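PDB 2CZG: 433aa long hypothetical phosphoribosylglycinamide formyl transferase from Pyrococcus horikoshii, which is an uncharacterised archaeal member of the ATP-grasp superfamily, with a preATP-grasp domain, an ATP-grasp domain and a PurT-type C-terminal domain. Local coordinates for residues E224-F229 / G333-P338. Sequence-based numbering, arbitrary orientation.
Sequences EIVTTF and GYRLFP
Phe229 forms the tight end of a short parallel pairing between strands 225-229 and 334-336, gripping the partner strand through both of its backbone polar atoms. Its N donates to Arg335 O at 2.7 Å, with the donor in the carbonyl plane, and its O accepts from Phe337 N at 2.8 Å, here with the N above the carbonyl plane rather than on a lone pair. The two bonds bracket Leu336, whose CA also approaches Phe229 O, a CA-H...O contact of 3.2 Å. On the face shared by Phe229 and Leu336, CB of the phenylalanine meets Leu336 CD2. The Phe229 CG lies anti to its carbonyl carbon, and the ring receives the edge of Tyr334 in an offset edge-to-face pair, planes at 84°, with Phe229 CE1 3.8 Å from Tyr334 CD2. The other face carries Thr228 and Arg335. With CG anti to the backbone N (chi1 -170°), the arginine runs out extended to NE; its aliphatic part passes Thr228 CG2, and Val226 CG2 lies over one face of the guanidinium, 4.0 Å from Arg335 CD. Toward Val226 the pairing loosens: the segment axes diverge at 58°, and a water bridges the strands, donating to Thr227 O at 2.6 Å and accepting from Arg335 N at 3.1 Å. Arg335 NH2 is anchored by Ile326 O, and the Phe337 ring meets His307 and Phe311. Strand 225-229, part of the ATP-grasp domain sequence and tied by this parallel pairing to chain about a hundred residues on, lies between 334-336 and antiparallel 209-219 in a mixed sheet, while 334-336 also pairs with 329-331, and helix 253-270 packs against Phe229, Tyr334 and Leu336 through Tyr260, Arg257 and Arg261.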
ATOM      1  N   GLU A 224     -10.125 -26.446  -5.611  1.00 28.60           N
ATOM      2  CA  GLU A 224     -11.342 -26.213  -6.379  1.00 30.14           C
ATOM      3  C   GLU A 224     -11.640 -24.724  -6.378  1.00 29.35           C
ATOM      4  O   GLU A 224     -11.234 -23.991  -5.467  1.00 32.91           O
ATOM      5  CB  GLU A 224     -12.539 -26.952  -5.772  1.00 29.84           C
ATOM      6  CG  GLU A 224     -12.548 -28.468  -5.947  1.00 32.60           C
ATOM      7  CD  GLU A 224     -13.877 -29.055  -5.502  1.00 38.05           C
ATOM      8  OE1 GLU A 224     -14.187 -28.965  -4.294  1.00 40.11           O
ATOM      9  OE2 GLU A 224     -14.621 -29.580  -6.361  1.00 41.58           O
ATOM     10  N   ILE A 225     -12.373 -24.272  -7.381  1.00 31.25           N
ATOM     11  CA  ILE A 225     -12.688 -22.863  -7.458  1.00 29.40           C
ATOM     12  C   ILE A 225     -13.944 -22.465  -6.712  1.00 27.30           C
ATOM     13  O   ILE A 225     -15.019 -23.006  -6.957  1.00 33.04           O
ATOM     14  CB  ILE A 225     -12.805 -22.411  -8.924  1.00 30.04           C
ATOM     15  CG1 ILE A 225     -11.507 -22.776  -9.667  1.00 26.87           C
ATOM     16  CG2 ILE A 225     -13.048 -20.897  -8.988  1.00 25.92           C
ATOM     17  CD1 ILE A 225     -11.503 -22.433 -11.140  1.00 28.56           C
ATOM     18  N   VAL A 226     -13.788 -21.536  -5.768  1.00 27.11           N
ATOM     19  CA  VAL A 226     -14.909 -20.993  -5.016  1.00 24.06           C
ATOM     20  C   VAL A 226     -15.034 -19.525  -5.398  1.00 32.31           C
ATOM     21  O   VAL A 226     -14.121 -18.937  -6.001  1.00 27.76           O
ATOM     22  CB  VAL A 226     -14.727 -21.068  -3.468  1.00 34.41           C
ATOM     23  CG1 VAL A 226     -14.787 -22.526  -3.003  1.00 28.26           C
ATOM     24  CG2 VAL A 226     -13.414 -20.395  -3.047  1.00 29.39           C
ATOM     25  N   THR A 227     -16.171 -18.939  -5.054  1.00 28.66           N
ATOM     26  CA  THR A 227     -16.443 -17.555  -5.348  1.00 29.97           C
ATOM     27  C   THR A 227     -16.746 -16.892  -4.024  1.00 32.02           C
ATOM     28  O   THR A 227     -17.652 -17.322  -3.320  1.00 33.53           O
ATOM     29  CB  THR A 227     -17.669 -17.422  -6.270  1.00 25.33           C
ATOM     30  OG1 THR A 227     -17.524 -18.312  -7.379  1.00 25.05           O
ATOM     31  CG2 THR A 227     -17.779 -16.005  -6.812  1.00 24.88           C
ATOM     32  N   THR A 228     -15.975 -15.872  -3.652  1.00 31.21           N
ATOM     33  CA  THR A 228     -16.256 -15.194  -2.396  1.00 34.31           C
ATOM     34  C   THR A 228     -16.708 -13.775  -2.686  1.00 31.69           C
ATOM     35  O   THR A 228     -16.279 -13.144  -3.656  1.00 30.89           O
ATOM     36  CB  THR A 228     -15.052 -15.228  -1.420  1.00 34.55           C
ATOM     37  OG1 THR A 228     -14.524 -13.916  -1.243  1.00 43.71           O
ATOM     38  CG2 THR A 228     -14.018 -16.160  -1.920  1.00 17.95           C
ATOM     39  N   PHE A 229     -17.601 -13.273  -1.851  1.00 33.16           N
ATOM     40  CA  PHE A 229     -18.143 -11.963  -2.114  1.00 28.94           C
ATOM     41  C   PHE A 229     -17.889 -10.857  -1.108  1.00 25.48           C
ATOM     42  O   PHE A 229     -18.155 -11.008   0.084  1.00 27.69           O
ATOM     43  CB  PHE A 229     -19.666 -12.065  -2.324  1.00 30.06           C
ATOM     44  CG  PHE A 229     -20.088 -13.095  -3.340  1.00 29.29           C
ATOM     45  CD1 PHE A 229     -20.199 -14.443  -2.989  1.00 29.43           C
ATOM     46  CD2 PHE A 229     -20.412 -12.714  -4.637  1.00 24.45           C
ATOM     47  CE1 PHE A 229     -20.628 -15.392  -3.919  1.00 23.64           C
ATOM     48  CE2 PHE A 229     -20.841 -13.653  -5.577  1.00 25.61           C
ATOM     49  CZ  PHE A 229     -20.949 -15.001  -5.214  1.00 25.16           C
ATOM     50  N   GLY A 333     -24.701 -19.918   3.271  1.00 41.07           N
ATOM     51  CA  GLY A 333     -24.411 -20.433   1.944  1.00 44.65           C
ATOM     52  C   GLY A 333     -23.416 -19.645   1.109  1.00 42.93           C
ATOM     53  O   GLY A 333     -22.864 -20.178   0.148  1.00 45.72           O
ATOM     54  N   TYR A 334     -23.181 -18.383   1.454  1.00 42.92           N
ATOM     55  CA  TYR A 334     -22.226 -17.581   0.692  1.00 42.97           C
ATOM     56  C   TYR A 334     -20.920 -17.333   1.428  1.00 39.54           C
ATOM     57  O   TYR A 334     -20.905 -17.014   2.620  1.00 38.37           O
ATOM     58  CB  TYR A 334     -22.828 -16.227   0.311  1.00 43.73           C
ATOM     59  CG  TYR A 334     -23.954 -16.318  -0.683  1.00 45.14           C
ATOM     60  CD1 TYR A 334     -25.284 -16.260  -0.270  1.00 42.89           C
ATOM     61  CD2 TYR A 334     -23.689 -16.486  -2.043  1.00 47.59           C
ATOM     62  CE1 TYR A 334     -26.331 -16.370  -1.195  1.00 52.17           C
ATOM     63  CE2 TYR A 334     -24.722 -16.600  -2.974  1.00 48.82           C
ATOM     64  CZ  TYR A 334     -26.042 -16.543  -2.543  1.00 49.66           C
ATOM     65  OH  TYR A 334     -27.060 -16.670  -3.458  1.00 51.54           O
ATOM     66  N   ARG A 335     -19.822 -17.481   0.699  1.00 34.64           N
ATOM     67  CA  ARG A 335     -18.497 -17.238   1.251  1.00 32.90           C
ATOM     68  C   ARG A 335     -18.254 -15.739   1.040  1.00 30.04           C
ATOM     69  O   ARG A 335     -18.048 -15.287  -0.091  1.00 27.98           O
ATOM     70  CB  ARG A 335     -17.469 -18.091   0.485  1.00 29.63           C
ATOM     71  CG  ARG A 335     -16.073 -18.130   1.083  1.00 31.20           C
ATOM     72  CD  ARG A 335     -15.202 -19.103   0.297  1.00 31.27           C
ATOM     73  NE  ARG A 335     -13.929 -19.441   0.941  1.00 27.63           N
ATOM     74  CZ  ARG A 335     -12.893 -18.611   1.072  1.00 29.23           C
ATOM     75  NH1 ARG A 335     -12.966 -17.368   0.613  1.00 27.43           N
ATOM     76  NH2 ARG A 335     -11.758 -19.043   1.621  1.00 19.16           N
ATOM     77  N   LEU A 336     -18.304 -14.975   2.128  1.00 31.31           N
ATOM     78  CA  LEU A 336     -18.113 -13.519   2.089  1.00 35.84           C
ATOM     79  C   LEU A 336     -16.695 -13.057   2.433  1.00 36.30           C
ATOM     80  O   LEU A 336     -15.944 -13.760   3.115  1.00 36.19           O
ATOM     81  CB  LEU A 336     -19.062 -12.830   3.080  1.00 27.15           C
ATOM     82  CG  LEU A 336     -20.564 -13.080   2.971  1.00 35.60           C
ATOM     83  CD1 LEU A 336     -21.316 -12.019   3.785  1.00 27.68           C
ATOM     84  CD2 LEU A 336     -20.982 -13.013   1.517  1.00 24.93           C
ATOM     85  N   PHE A 337     -16.333 -11.869   1.956  1.00 32.83           N
ATOM     86  CA  PHE A 337     -15.037 -11.306   2.293  1.00 29.68           C
ATOM     87  C   PHE A 337     -15.324 -10.133   3.225  1.00 30.18           C
ATOM     88  O   PHE A 337     -15.834  -9.111   2.791  1.00 33.72           O
ATOM     89  CB  PHE A 337     -14.304 -10.787   1.070  1.00 29.50           C
ATOM     90  CG  PHE A 337     -12.878 -10.449   1.361  1.00 33.69           C
ATOM     91  CD1 PHE A 337     -11.914 -11.449   1.392  1.00 29.30           C
ATOM     92  CD2 PHE A 337     -12.518  -9.155   1.733  1.00 32.13           C
ATOM     93  CE1 PHE A 337     -10.617 -11.173   1.798  1.00 28.53           C
ATOM     94  CE2 PHE A 337     -11.219  -8.872   2.143  1.00 26.22           C
ATOM     95  CZ  PHE A 337     -10.273  -9.880   2.179  1.00 26.75           C
ATOM     96  N   PRO A 338     -15.008 -10.272   4.521  1.00 31.41           N
ATOM     97  CA  PRO A 338     -15.248  -9.220   5.522  1.00 35.61           C
ATOM     98  C   PRO A 338     -14.650  -7.853   5.218  1.00 35.87           C
ATOM     99  O   PRO A 338     -13.489  -7.733   4.822  1.00 34.31           O
ATOM    100  CB  PRO A 338     -14.669  -9.820   6.808  1.00 30.06           C
ATOM    101  CG  PRO A 338     -14.857 -11.302   6.600  1.00 36.45           C
ATOM    102  CD  PRO A 338     -14.443 -11.476   5.154  1.00 35.47           C
TER
HETATM  103  O   HOH W   1     -19.936 -18.208  -2.354  1.00 34.31           O